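Local atomic coordinates of beta-lactamase domain protein (Burkholderia ambifaria, PDB entry 5I0P), a protein that probably acts as a zinc-dependent hydrolase of the metallo-beta-lactamase superfamily, binding two zinc ions, with a substrate that is not established. Residues A[17-22]-A[280-285]; A[233-238]-A[275-280]; A[297-302]-A[342-347]; A[349-354]-A[361-366]. All coordinates share one frame; numbering follows the deposited sequence.

Interaction 1: A[17-22]-A[280-285]; sequences DYPFAD and PFRGVR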
loop_
_atom_site.group_PDB
_atom_site.type_symbol
_atom_site.label_atom_id
_atom_site.label_comp_id
_atom_site.label_asym_id
_atom_site.label_seq_id
_atom_site.Cartn_x
_atom_site.Cartn_y
_atom_site.Cartn_z
ATOM N N ASP A 17 -15.535 -4.195 13.103
ATOM C CA ASP A 17 -16.772 -4.811 12.631
ATOM C C ASP A 17 -16.510 -5.302 11.214
ATOM O O ASP A 17 -16.109 -4.522 10.341
ATOM C CB ASP A 17 -17.936 -3.820 12.681
ATOM C CG ASP A 17 -19.115 -4.238 11.775
ATOM O OD1 ASP A 17 -19.525 -5.423 11.846
ATOM O OD2 ASP A 17 -19.636 -3.391 10.988
ATOM N N TYR A 18 -16.601 -6.599 11.025
ATOM C CA TYR A 18 -16.514 -7.188 9.702
ATOM C C TYR A 18 -17.902 -7.410 9.176
ATOM O O TYR A 18 -18.507 -8.462 9.460
ATOM C CB TYR A 18 -15.741 -8.508 9.735
ATOM C CG TYR A 18 -14.298 -8.280 10.086
ATOM C CD1 TYR A 18 -13.438 -7.681 9.172
ATOM C CD2 TYR A 18 -13.792 -8.664 11.311
ATOM C CE1 TYR A 18 -12.126 -7.455 9.478
ATOM C CE2 TYR A 18 -12.486 -8.447 11.629
ATOM C CZ TYR A 18 -11.650 -7.842 10.705
ATOM O OH TYR A 18 -10.341 -7.628 10.991
ATOM N N PRO A 19 -18.417 -6.522 8.325
ATOM C CA PRO A 19 -19.810 -6.664 7.853
ATOM C C PRO A 19 -20.091 -7.953 7.105
ATOM O O PRO A 19 -21.259 -8.322 6.990
ATOM C CB PRO A 19 -19.999 -5.456 6.929
ATOM C CG PRO A 19 -18.582 -5.067 6.529
ATOM C CD PRO A 19 -17.729 -5.375 7.715
ATOM N N PHE A 20 -19.091 -8.646 6.567
ATOM C CA PHE A 20 -19.361 -9.885 5.851
ATOM C C PHE A 20 -18.831 -11.106 6.587
ATOM O O PHE A 20 -18.757 -12.183 5.996
ATOM C CB PHE A 20 -18.798 -9.809 4.428
ATOM C CG PHE A 20 -19.156 -8.524 3.719
ATOM C CD1 PHE A 20 -20.460 -8.299 3.295
ATOM C CD2 PHE A 20 -18.205 -7.504 3.548
ATOM C CE1 PHE A 20 -20.805 -7.101 2.672
ATOM C CE2 PHE A 20 -18.532 -6.321 2.920
ATOM C CZ PHE A 20 -19.836 -6.101 2.479
ATOM N N ALA A 21 -18.472 -10.959 7.862
ATOM C CA ALA A 21 -18.179 -12.088 8.750
ATOM C C ALA A 21 -17.078 -12.923 8.100
ATOM O O ALA A 21 -16.048 -12.357 7.705
ATOM C CB ALA A 21 -19.480 -12.819 9.071
ATOM N N ASP A 22 -17.271 -14.227 7.886
ATOM C CA ASP A 22 -16.179 -15.078 7.440
ATOM C C ASP A 22 -16.023 -15.057 5.937
ATOM O O ASP A 22 -15.148 -15.751 5.411
ATOM C CB ASP A 22 -16.447 -16.526 7.853
ATOM C CG ASP A 22 -16.837 -16.649 9.282
ATOM O OD1 ASP A 22 -18.061 -16.828 9.529
ATOM O OD2 ASP A 22 -15.941 -16.552 10.157
ATOM N N PRO A 280 -12.891 -6.399 4.391
ATOM C CA PRO A 280 -13.658 -5.149 4.532
ATOM C C PRO A 280 -14.148 -5.003 5.968
ATOM O O PRO A 280 -14.527 -5.983 6.625
ATOM C CB PRO A 280 -14.834 -5.327 3.556
ATOM C CG PRO A 280 -14.353 -6.295 2.516
ATOM C CD PRO A 280 -13.337 -7.209 3.240
ATOM N N PHE A 281 -14.091 -3.777 6.477
ATOM C CA PHE A 281 -14.428 -3.564 7.872
ATOM C C PHE A 281 -14.903 -2.134 8.099
ATOM O O PHE A 281 -14.634 -1.219 7.318
ATOM C CB PHE A 281 -13.243 -3.857 8.787
ATOM C CG PHE A 281 -12.169 -2.808 8.747
ATOM C CD1 PHE A 281 -11.191 -2.830 7.775
ATOM C CD2 PHE A 281 -12.138 -1.797 9.688
ATOM C CE1 PHE A 281 -10.171 -1.887 7.773
ATOM C CE2 PHE A 281 -11.120 -0.833 9.659
ATOM C CZ PHE A 281 -10.153 -0.887 8.699
ATOM N N ARG A 282 -15.631 -1.968 9.188
ATOM C CA ARG A 282 -15.977 -0.666 9.711
ATOM C C ARG A 282 -15.258 -0.488 11.044
ATOM O O ARG A 282 -15.061 -1.447 11.800
ATOM C CB ARG A 282 -17.496 -0.526 9.879
ATOM C CG ARG A 282 -18.239 -0.385 8.563
ATOM C CD ARG A 282 -19.740 -0.030 8.682
ATOM N NE ARG A 282 -20.226 0.373 7.355
ATOM C CZ ARG A 282 -20.707 -0.459 6.427
ATOM N NH1 ARG A 282 -20.803 -1.749 6.702
ATOM N NH2 ARG A 282 -21.087 -0.006 5.224
ATOM N N GLY A 283 -14.892 0.755 11.338
ATOM C CA GLY A 283 -14.137 1.037 12.531
ATOM C C GLY A 283 -12.798 1.634 12.179
ATOM O O GLY A 283 -11.781 1.316 12.814
ATOM N N VAL A 284 -12.785 2.508 11.165
ATOM C CA VAL A 284 -11.515 3.070 10.729
ATOM C C VAL A 284 -10.855 3.849 11.859
ATOM O O VAL A 284 -9.644 3.729 12.080
ATOM C CB VAL A 284 -11.688 3.933 9.464
ATOM C CG1 VAL A 284 -12.563 5.151 9.732
ATOM C CG2 VAL A 284 -10.296 4.378 8.977
ATOM N N ARG A 285 -11.646 4.603 12.629
ATOM C CA ARG A 285 -11.073 5.409 13.700
ATOM C C ARG A 285 -10.504 4.525 14.798
ATOM O O ARG A 285 -9.451 4.841 15.370
ATOM C CB ARG A 285 -12.112 6.366 14.278
ATOM C CG ARG A 285 -11.473 7.545 15.009
ATOM C CD ARG A 285 -12.465 8.668 15.285
ATOM N NE ARG A 285 -13.073 9.088 14.036
ATOM C CZ ARG A 285 -14.261 9.668 13.935
ATOM N NH1 ARG A 285 -14.973 9.898 15.031
ATOM N NH2 ARG A 285 -14.735 9.996 12.737
HETATM O O HOH W 1 -16.394 -8.428 6.008
#

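Interaction 2: A[233-238]-A[275-280]; sequences MVLPRI and PSHGKP. With ZN (zinc ion), chain F.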
loop_
_atom_site.group_PDB
_atom_site.type_symbol
_atom_site.label_atom_id
_atom_site.label_comp_id
_atom_site.label_asym_id
_atom_site.label_seq_id
_atom_site.Cartn_x
_atom_site.Cartn_y
_atom_site.Cartn_z
ATOM N N MET A 233 -2.662 1.876 3.352
ATOM C CA MET A 233 -2.495 2.891 4.392
ATOM C C MET A 233 -3.215 2.500 5.682
ATOM O O MET A 233 -2.709 2.767 6.785
ATOM C CB MET A 233 -2.972 4.264 3.896
ATOM C CG MET A 233 -2.094 4.806 2.816
ATOM S SD MET A 233 -0.427 5.222 3.404
ATOM C CE MET A 233 -0.744 6.570 4.551
ATOM N N VAL A 234 -4.376 1.853 5.583
ATOM C CA VAL A 234 -5.103 1.380 6.773
ATOM C C VAL A 234 -5.433 -0.088 6.558
ATOM O O VAL A 234 -6.336 -0.420 5.772
ATOM C CB VAL A 234 -6.392 2.168 7.059
ATOM C CG1 VAL A 234 -6.953 1.758 8.425
ATOM C CG2 VAL A 234 -6.175 3.700 6.943
ATOM N N LEU A 235 -4.707 -0.966 7.246
ATOM C CA LEU A 235 -4.981 -2.371 7.166
ATOM C C LEU A 235 -5.546 -2.872 8.500
ATOM O O LEU A 235 -5.091 -2.443 9.563
ATOM C CB LEU A 235 -3.729 -3.153 6.797
ATOM C CG LEU A 235 -3.043 -2.649 5.535
ATOM C CD1 LEU A 235 -1.651 -3.300 5.365
ATOM C CD2 LEU A 235 -3.892 -2.871 4.339
ATOM N N PRO A 236 -6.595 -3.706 8.471
ATOM C CA PRO A 236 -7.265 -4.050 9.736
ATOM C C PRO A 236 -6.420 -4.922 10.644
ATOM O O PRO A 236 -6.512 -4.782 11.865
ATOM C CB PRO A 236 -8.581 -4.740 9.284
ATOM C CG PRO A 236 -8.308 -5.264 7.925
ATOM C CD PRO A 236 -7.345 -4.216 7.299
ATOM N N ARG A 237 -5.622 -5.839 10.111
ATOM C CA ARG A 237 -4.949 -6.767 11.003
ATOM C C ARG A 237 -3.443 -6.564 11.093
ATOM O O ARG A 237 -2.839 -7.035 12.061
ATOM C CB ARG A 237 -5.245 -8.228 10.603
ATOM N N ILE A 238 -2.808 -5.945 10.107
ATOM C CA ILE A 238 -1.360 -5.837 10.122
ATOM C C ILE A 238 -0.968 -4.371 10.028
ATOM O O ILE A 238 -1.716 -3.538 9.521
ATOM C CB ILE A 238 -0.716 -6.642 8.990
ATOM C CG1 ILE A 238 -1.028 -6.019 7.656
ATOM C CG2 ILE A 238 -1.303 -8.064 8.941
ATOM C CD1 ILE A 238 -0.466 -6.809 6.519
ATOM N N PRO A 275 -9.610 -2.652 2.478
ATOM C CA PRO A 275 -8.151 -2.669 2.541
ATOM C C PRO A 275 -7.593 -3.732 1.615
ATOM O O PRO A 275 -8.254 -4.719 1.285
ATOM C CB PRO A 275 -7.881 -3.052 3.993
ATOM C CG PRO A 275 -9.021 -4.103 4.245
ATOM C CD PRO A 275 -10.217 -3.598 3.432
ATOM N N SER A 276 -6.343 -3.522 1.225
ATOM C CA SER A 276 -5.746 -4.449 0.283
ATOM C C SER A 276 -5.308 -5.751 0.930
ATOM O O SER A 276 -4.995 -6.698 0.209
ATOM C CB SER A 276 -4.610 -3.764 -0.450
ATOM O OG SER A 276 -5.210 -2.795 -1.315
ATOM N N HIS A 277 -5.278 -5.820 2.259
ATOM C CA HIS A 277 -4.954 -7.049 2.971
ATOM C C HIS A 277 -5.821 -7.098 4.225
ATOM O O HIS A 277 -5.903 -6.107 4.952
ATOM C CB HIS A 277 -3.450 -7.130 3.303
ATOM C CG HIS A 277 -2.568 -6.757 2.147
ATOM N ND1 HIS A 277 -2.164 -7.663 1.183
ATOM C CD2 HIS A 277 -2.011 -5.571 1.797
ATOM C CE1 HIS A 277 -1.390 -7.054 0.295
ATOM N NE2 HIS A 277 -1.291 -5.784 0.639
ATOM N N GLY A 278 -6.451 -8.247 4.483
ATOM C CA GLY A 278 -7.483 -8.341 5.501
ATOM C C GLY A 278 -8.857 -8.392 4.867
ATOM O O GLY A 278 -9.007 -8.771 3.712
ATOM N N LYS A 279 -9.871 -7.988 5.640
ATOM C CA LYS A 279 -11.258 -8.053 5.183
ATOM C C LYS A 279 -11.892 -6.672 5.240
ATOM O O LYS A 279 -11.460 -5.831 6.035
ATOM C CB LYS A 279 -12.111 -9.067 6.001
ATOM C CG LYS A 279 -11.486 -10.450 5.995
ATOM C CD LYS A 279 -12.259 -11.586 6.636
ATOM C CE LYS A 279 -12.376 -11.529 8.104
ATOM N NZ LYS A 279 -13.052 -12.781 8.473
ATOM N N PRO A 280 -12.891 -6.399 4.391
ATOM C CA PRO A 280 -13.658 -5.149 4.532
ATOM C C PRO A 280 -14.148 -5.003 5.968
ATOM O O PRO A 280 -14.527 -5.983 6.625
ATOM C CB PRO A 280 -14.834 -5.327 3.556
ATOM C CG PRO A 280 -14.353 -6.295 2.516
ATOM C CD PRO A 280 -13.337 -7.209 3.240
HETATM ZN ZN ZN F . 0.118 -4.277 -0.321
HETATM O O HOH W 2 -4.890 -6.223 7.646
#

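Interaction 3: A[297-302]-A[342-347]; sequences ARLEEV and LNLLWL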
loop_
_atom_site.group_PDB
_atom_site.type_symbol
_atom_site.label_atom_id
_atom_site.label_comp_id
_atom_site.label_asym_id
_atom_site.label_seq_id
_atom_site.Cartn_x
_atom_site.Cartn_y
_atom_site.Cartn_z
ATOM N N ALA A 297 4.269 2.639 21.125
ATOM C CA ALA A 297 4.981 1.639 21.902
ATOM C C ALA A 297 6.308 1.289 21.248
ATOM O O ALA A 297 7.315 1.123 21.934
ATOM C CB ALA A 297 4.119 0.392 22.054
ATOM N N ARG A 298 6.328 1.158 19.921
ATOM C CA ARG A 298 7.582 0.874 19.227
ATOM C C ARG A 298 8.607 1.988 19.454
ATOM O O ARG A 298 9.765 1.724 19.814
ATOM C CB ARG A 298 7.303 0.667 17.730
ATOM C CG ARG A 298 7.595 -0.738 17.195
ATOM C CD ARG A 298 6.579 -1.773 17.681
ATOM N NE ARG A 298 6.752 -2.190 19.086
ATOM C CZ ARG A 298 5.745 -2.420 19.943
ATOM N NH1 ARG A 298 4.481 -2.267 19.543
ATOM N NH2 ARG A 298 5.997 -2.808 21.200
ATOM N N LEU A 299 8.172 3.247 19.302
ATOM C CA LEU A 299 9.055 4.393 19.502
ATOM C C LEU A 299 9.594 4.457 20.926
ATOM O O LEU A 299 10.769 4.766 21.143
ATOM C CB LEU A 299 8.306 5.680 19.186
ATOM C CG LEU A 299 8.087 5.980 17.715
ATOM C CD1 LEU A 299 7.036 7.115 17.526
ATOM C CD2 LEU A 299 9.447 6.306 17.078
ATOM N N GLU A 300 8.752 4.163 21.906
ATOM C CA GLU A 300 9.190 4.212 23.283
ATOM C C GLU A 300 10.265 3.154 23.552
ATOM O O GLU A 300 11.238 3.410 24.267
ATOM C CB GLU A 300 7.973 4.071 24.195
ATOM C CG GLU A 300 8.244 4.372 25.666
ATOM C CD GLU A 300 8.825 5.783 25.900
ATOM O OE1 GLU A 300 8.656 6.689 25.040
ATOM O OE2 GLU A 300 9.471 5.981 26.955
ATOM N N GLU A 301 10.136 1.973 22.947
ATOM C CA GLU A 301 11.172 0.964 23.131
ATOM C C GLU A 301 12.490 1.452 22.568
ATOM O O GLU A 301 13.559 1.178 23.127
ATOM C CB GLU A 301 10.766 -0.372 22.500
ATOM C CG GLU A 301 9.541 -0.953 23.184
ATOM C CD GLU A 301 8.938 -2.138 22.463
ATOM O OE1 GLU A 301 8.053 -2.789 23.065
ATOM O OE2 GLU A 301 9.309 -2.397 21.299
ATOM N N VAL A 302 12.433 2.187 21.463
ATOM C CA VAL A 302 13.657 2.731 20.907
ATOM C C VAL A 302 14.215 3.838 21.804
ATOM O O VAL A 302 15.429 3.897 22.045
ATOM C CB VAL A 302 13.413 3.197 19.473
ATOM C CG1 VAL A 302 14.679 3.803 18.931
ATOM C CG2 VAL A 302 12.980 2.020 18.646
ATOM N N LEU A 342 14.145 5.399 14.479
ATOM C CA LEU A 342 15.266 6.226 14.896
ATOM C C LEU A 342 15.221 7.598 14.236
ATOM O O LEU A 342 15.470 8.609 14.900
ATOM C CB LEU A 342 16.579 5.525 14.592
ATOM C CG LEU A 342 16.888 4.343 15.502
ATOM C CD1 LEU A 342 17.980 3.464 14.870
ATOM C CD2 LEU A 342 17.321 4.852 16.855
ATOM N N ASN A 343 14.904 7.658 12.926
ATOM C CA ASN A 343 14.899 8.946 12.219
ATOM C C ASN A 343 13.789 9.861 12.716
ATOM O O ASN A 343 13.946 11.083 12.736
ATOM C CB ASN A 343 14.765 8.748 10.715
ATOM C CG ASN A 343 16.079 8.537 10.070
ATOM O OD1 ASN A 343 17.081 8.332 10.782
ATOM N ND2 ASN A 343 16.113 8.557 8.731
ATOM N N LEU A 344 12.648 9.303 13.084
ATOM C CA LEU A 344 11.593 10.155 13.606
ATOM C C LEU A 344 12.061 10.844 14.883
ATOM O O LEU A 344 11.924 12.070 15.031
ATOM C CB LEU A 344 10.325 9.330 13.836
ATOM C CG LEU A 344 9.042 9.982 14.332
ATOM C CD1 LEU A 344 7.872 9.011 14.081
ATOM C CD2 LEU A 344 9.082 10.384 15.823
ATOM N N LEU A 345 12.636 10.062 15.810
ATOM C CA LEU A 345 13.118 10.616 17.069
ATOM C C LEU A 345 14.261 11.577 16.807
ATOM O O LEU A 345 14.350 12.665 17.401
ATOM C CB LEU A 345 13.577 9.476 17.997
ATOM C CG LEU A 345 12.561 8.394 18.427
ATOM C CD1 LEU A 345 13.239 7.158 19.010
ATOM C CD2 LEU A 345 11.497 8.934 19.389
ATOM N N TRP A 346 15.109 11.222 15.855
ATOM C CA TRP A 346 16.216 12.088 15.525
ATOM C C TRP A 346 15.703 13.401 14.952
ATOM O O TRP A 346 16.061 14.484 15.437
ATOM C CB TRP A 346 17.155 11.350 14.574
ATOM C CG TRP A 346 18.176 12.217 13.913
ATOM C CD1 TRP A 346 19.024 13.101 14.508
ATOM C CD2 TRP A 346 18.456 12.272 12.511
ATOM N NE1 TRP A 346 19.819 13.701 13.562
ATOM C CE2 TRP A 346 19.491 13.213 12.330
ATOM C CE3 TRP A 346 17.941 11.606 11.393
ATOM C CZ2 TRP A 346 20.018 13.518 11.069
ATOM C CZ3 TRP A 346 18.453 11.924 10.135
ATOM C CH2 TRP A 346 19.484 12.865 9.988
ATOM N N LEU A 347 14.828 13.336 13.950
ATOM C CA LEU A 347 14.372 14.591 13.350
ATOM C C LEU A 347 13.503 15.403 14.311
ATOM O O LEU A 347 13.380 16.619 14.133
ATOM C CB LEU A 347 13.653 14.312 12.029
ATOM C CG LEU A 347 14.675 13.701 11.065
ATOM C CD1 LEU A 347 14.069 13.018 9.873
ATOM C CD2 LEU A 347 15.616 14.797 10.628
#

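Interaction 4: A[349-354]-A[361-366]; sequences GELVRE and IRYARA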
loop_
_atom_site.group_PDB
_atom_site.type_symbol
_atom_site.label_atom_id
_atom_site.label_comp_id
_atom_site.label_asym_id
_atom_site.label_seq_id
_atom_site.Cartn_x
_atom_site.Cartn_y
_atom_site.Cartn_z
ATOM N N GLY A 349 14.337 15.935 17.404
ATOM C CA GLY A 349 15.202 16.494 18.414
ATOM C C GLY A 349 15.423 15.605 19.618
ATOM O O GLY A 349 16.189 15.983 20.512
ATOM N N GLU A 350 14.818 14.418 19.647
ATOM C CA GLU A 350 14.979 13.525 20.780
ATOM C C GLU A 350 16.258 12.712 20.698
ATOM O O GLU A 350 16.651 12.104 21.706
ATOM C CB GLU A 350 13.806 12.556 20.889
ATOM C CG GLU A 350 12.436 13.178 21.005
ATOM C CD GLU A 350 11.425 12.172 21.559
ATOM O OE1 GLU A 350 10.416 11.883 20.872
ATOM O OE2 GLU A 350 11.682 11.626 22.661
ATOM N N LEU A 351 16.888 12.652 19.517
ATOM C CA LEU A 351 18.141 11.940 19.380
ATOM C C LEU A 351 19.099 12.727 18.509
ATOM O O LEU A 351 18.700 13.576 17.710
ATOM C CB LEU A 351 17.967 10.519 18.837
ATOM C CG LEU A 351 17.175 9.475 19.655
ATOM C CD1 LEU A 351 17.008 8.135 18.826
ATOM C CD2 LEU A 351 17.812 9.211 20.990
ATOM N N VAL A 352 20.385 12.436 18.713
ATOM C CA VAL A 352 21.510 12.956 17.955
ATOM C C VAL A 352 22.198 11.767 17.308
ATOM O O VAL A 352 22.133 10.652 17.829
ATOM C CB VAL A 352 22.468 13.729 18.881
ATOM C CG1 VAL A 352 23.825 13.913 18.237
ATOM C CG2 VAL A 352 21.857 15.085 19.283
ATOM N N ARG A 353 22.782 11.979 16.135
ATOM C CA ARG A 353 23.492 10.928 15.411
ATOM C C ARG A 353 24.988 11.161 15.474
ATOM O O ARG A 353 25.443 12.291 15.633
ATOM C CB ARG A 353 23.135 10.900 13.933
ATOM C CG ARG A 353 21.792 10.560 13.587
ATOM C CD ARG A 353 21.711 10.930 12.132
ATOM N NE ARG A 353 21.663 9.799 11.232
ATOM C CZ ARG A 353 22.114 9.838 9.990
ATOM N NH1 ARG A 353 22.667 10.953 9.513
ATOM N NH2 ARG A 353 22.019 8.743 9.240
ATOM N N GLU A 354 25.754 10.099 15.258
ATOM C CA GLU A 354 27.203 10.241 15.219
ATOM C C GLU A 354 27.790 9.124 14.370
ATOM O O GLU A 354 27.428 7.951 14.542
ATOM C CB GLU A 354 27.798 10.221 16.630
ATOM C CG GLU A 354 29.079 11.064 16.795
ATOM C CD GLU A 354 28.825 12.570 16.955
ATOM O OE1 GLU A 354 29.615 13.351 16.387
ATOM O OE2 GLU A 354 27.856 12.975 17.646
ATOM N N ILE A 361 26.705 4.537 12.133
ATOM C CA ILE A 361 25.909 5.661 12.607
ATOM C C ILE A 361 25.148 5.202 13.832
ATOM O O ILE A 361 24.488 4.162 13.797
ATOM C CB ILE A 361 24.954 6.164 11.517
ATOM C CG1 ILE A 361 25.741 6.757 10.359
ATOM C CG2 ILE A 361 23.971 7.181 12.076
ATOM C CD1 ILE A 361 24.903 7.049 9.163
ATOM N N ARG A 362 25.247 5.960 14.915
ATOM C CA ARG A 362 24.561 5.606 16.142
ATOM C C ARG A 362 23.774 6.809 16.645
ATOM O O ARG A 362 24.115 7.968 16.378
ATOM C CB ARG A 362 25.544 5.105 17.214
ATOM C CG ARG A 362 26.253 3.809 16.842
ATOM C CD ARG A 362 27.168 3.273 17.970
ATOM N NE ARG A 362 27.820 2.039 17.557
ATOM C CZ ARG A 362 28.930 1.984 16.821
ATOM N NH1 ARG A 362 29.547 3.085 16.419
ATOM N NH2 ARG A 362 29.421 0.815 16.463
ATOM N N TYR A 363 22.724 6.504 17.396
ATOM C CA TYR A 363 21.747 7.471 17.857
ATOM C C TYR A 363 21.750 7.440 19.370
ATOM O O TYR A 363 21.716 6.357 19.972
ATOM C CB TYR A 363 20.347 7.133 17.316
ATOM C CG TYR A 363 20.206 7.196 15.793
ATOM C CD1 TYR A 363 19.487 8.235 15.183
ATOM C CD2 TYR A 363 20.794 6.231 14.967
ATOM C CE1 TYR A 363 19.342 8.307 13.766
ATOM C CE2 TYR A 363 20.681 6.293 13.552
ATOM C CZ TYR A 363 19.939 7.340 12.967
ATOM O OH TYR A 363 19.772 7.415 11.611
ATOM N N ALA A 364 21.890 8.620 19.972
ATOM C CA ALA A 364 21.935 8.785 21.417
ATOM C C ALA A 364 21.244 10.100 21.757
ATOM O O ALA A 364 20.896 10.885 20.872
ATOM C CB ALA A 364 23.372 8.719 21.966
ATOM N N ARG A 365 20.960 10.294 23.040
ATOM C CA ARG A 365 20.413 11.564 23.500
ATOM C C ARG A 365 21.445 12.692 23.368
ATOM O O ARG A 365 22.655 12.473 23.466
ATOM C CB ARG A 365 19.915 11.424 24.941
ATOM C CG ARG A 365 18.645 10.543 25.046
ATOM C CD ARG A 365 17.996 10.629 26.386
ATOM N NE ARG A 365 18.758 9.841 27.340
ATOM C CZ ARG A 365 18.422 9.646 28.615
ATOM N NH1 ARG A 365 17.306 10.180 29.094
ATOM N NH2 ARG A 365 19.209 8.916 29.411
ATOM N N ALA A 366 20.951 13.904 23.108
ATOM C CA ALA A 366 21.796 15.108 23.039
ATOM C C ALA A 366 22.642 15.271 24.310
ATOM O O ALA A 366 22.242 14.836 25.408
ATOM C CB ALA A 366 20.951 16.363 22.823
ATOM O OXT ALA A 366 23.733 15.864 24.260
HETATM O O HOH W 3 28.902 5.592 16.276
#

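Interaction 1: A[17-22]-A[280-285]
D17 and R282 form a single antiparallel bridge, by which a loop near the N-terminus docks on the short outer strand 281-282 of the six-stranded sheet. They are a hydrogen-bonded pair: R282 N donates a hydrogen bond to D17 O at 2.8 Å, and D17 N donates one to R282 O at 3.1 Å. On its other side the strand is bonded to strand 272-275 through F281 and V273. The side chains of D17 and R282 run side by side, but their charged ends do not meet; R282 NE is instead bonded to D270 O. The extended arm of R282, trans at chi2 and chi3, carries NH1 to 3.8 Å from P19 CB, which lies at the edge of the guanidinium.

Beyond the bridge the chain curls away in a type I turn from Y18 to A21. Proline suits the second place of this turn, since its ring holds phi at -60°. The Y18 ring turns its edge to the carbonyl just before the strand, Y18 CD1 lying 3.2 Å from P280 O. F20 also uses its ring edge, CE2 lying 3.9 Å from P280 CB, while P19 CB sits over one face of the same ring. A water accepts from F20 N (2.8 Å) and donates to P280 O, so two backbone groups beside these apolar rings are satisfied. The whole is a one-bridge extension of the edge of one sheet of the metallo-beta-lactamase alpha-beta/beta-alpha sandwich.

Interaction 2: A[233-238]-A[275-280]
The side chain of H277 runs past L235 and I238 to a zinc ion, and each step outward from its CB meets something different. CB lies 4.4 Å from I238 CD1, an apolar neighbour for the root of the side chain. With CG anti to the carbonyl carbon (chi1 -45°), the ring is swung so that its CD2 edge faces the methyl L235 CD2, 4.2 Å away. ND1 is hydrogen-bonded to H50 O, and NE2 binds the zinc at 2.3 Å. Gripped through both nitrogens, the ring has little freedom to rotate; H50 is a second-shell residue that positions a metal ligand.

The backbone behind the ring is packed by prolines, rigid residues that suit a loop fixed in shape. P236 crosses P275 at about a right angle, with P236 CD 3.5 Å from P275 CG, and the same CD lies 3.3 Å from H277 O. That carbonyl accepts from a water (2.9 Å), which in turn accepts from R237 N. G278 follows with a positive phi of 104°, a backbone conformation that suits a residue without CB, and lies against P236 CG. With D106, H107 and D232 completing the coordination, this is the second zinc site of the dinuclear metallo-beta-lactamase centre.

Interaction 3: A[297-302]-A[342-347]
L299 and V302, on one side of helix 284-308, pack against L342, L344 and L345 of helix 333-347 in the helical C-terminal part of the chain; segment 342-347 belongs to the metallo-beta-lactamase-like C-terminal domain, a family of the helix-turn-helix clan. The two short segments cross at -73° with their axes 10.3 Å apart, a steep crossing that keeps the contact short; it is made by branched aliphatic side chains.

Going along 297-302, the first residue to touch the other helix is L299, which splits its two methyls. CD1 reaches L344 CD1 at 4.0 Å, the side chains crossing nearly at right angles, whereas the L299 and L345 side chains run past each other in opposite directions, with L299 CD2 4.0 Å from L345 CG. L254 of helix 253-260 adjoins both L299 and L344, extending this apolar core.

V302, the next inward-facing residue, is short and beta-branched, which suits the place where the backbones come nearest, 7.1 Å from its CA to L342 CA. Its CG1, anti to the backbone N (chi1 178°), projects toward the other helix and touches two leucines, with L345 CD1 at 3.7 Å and L342 CD2 at 3.5 Å.

Interaction 4: A[349-354]-A[361-366]
R353 and Y363 lie side by side across two strands and point the same way, the aliphatic part of the arginine over the face of the phenol ring. R353 CG is 3.8 Å from the ring centroid, a CH-pi contact. A bend at chi3 (108°) then turns the guanidinium, its plane 56° from that of the ring, so that NE donates to Y363 OH at 3.1 Å. I361 joins the cluster: its CG2 sits over one face of the guanidinium, and its CD1 approaches NH2 at 3.3 Å. W346 adds a cation-pi contact to the same group. Arginine suits this place because its aliphatic CG can lie over an aromatic ring while its tip still bonds the hydroxyl.

The two strands, 352-355 and 361-364, form an antiparallel beta hairpin after the last helix; in a domain of the helix-turn-helix clan it is reminiscent of the wing of winged-helix proteins. R353 and Y363 are its non-hydrogen-bonded pair, between two hydrogen-bonded ones. V352 N meets A364 O at 2.7 Å, almost straight, and E354 N meets R362 O at 2.9 Å, each bond matched by a return one.

L351, just before the strand, crosses Y363 at about a right angle, with CD1 3.8 Å from Y363 CB, and its side chain also packs on L342 and L345 of helix 333-347. The other face carries V352, E354, R362 and A364; beyond them V352 CG2 packs on A366 CB at 3.9 Å. R362 is salt-bridged to D358, and its NH1 donates to a water that in turn donates to E354 O.

How the interactions relate
The four contacts fall into two pairs. Interactions 1 and 2, with centres 10 Å apart, share P280 and lie in the zinc-binding metallo-beta-lactamase sandwich; interaction 2 is nested inside the loop closed by interaction 1, and K279 NZ bonds to A21 O between them. Interactions 3 and 4, with centres 11 Å apart, follow in series in the C-terminal part, where helix 333-347 leads into strand 352-355 and W346 packs on R353. Helix 284-308 joins the pairs: it starts in interaction 1 and supplies one side of interaction 3, about 31 Å away between centres. One long helix thus carries the chain from the sandwich to a distal domain, whose contacts lie well away from the metals.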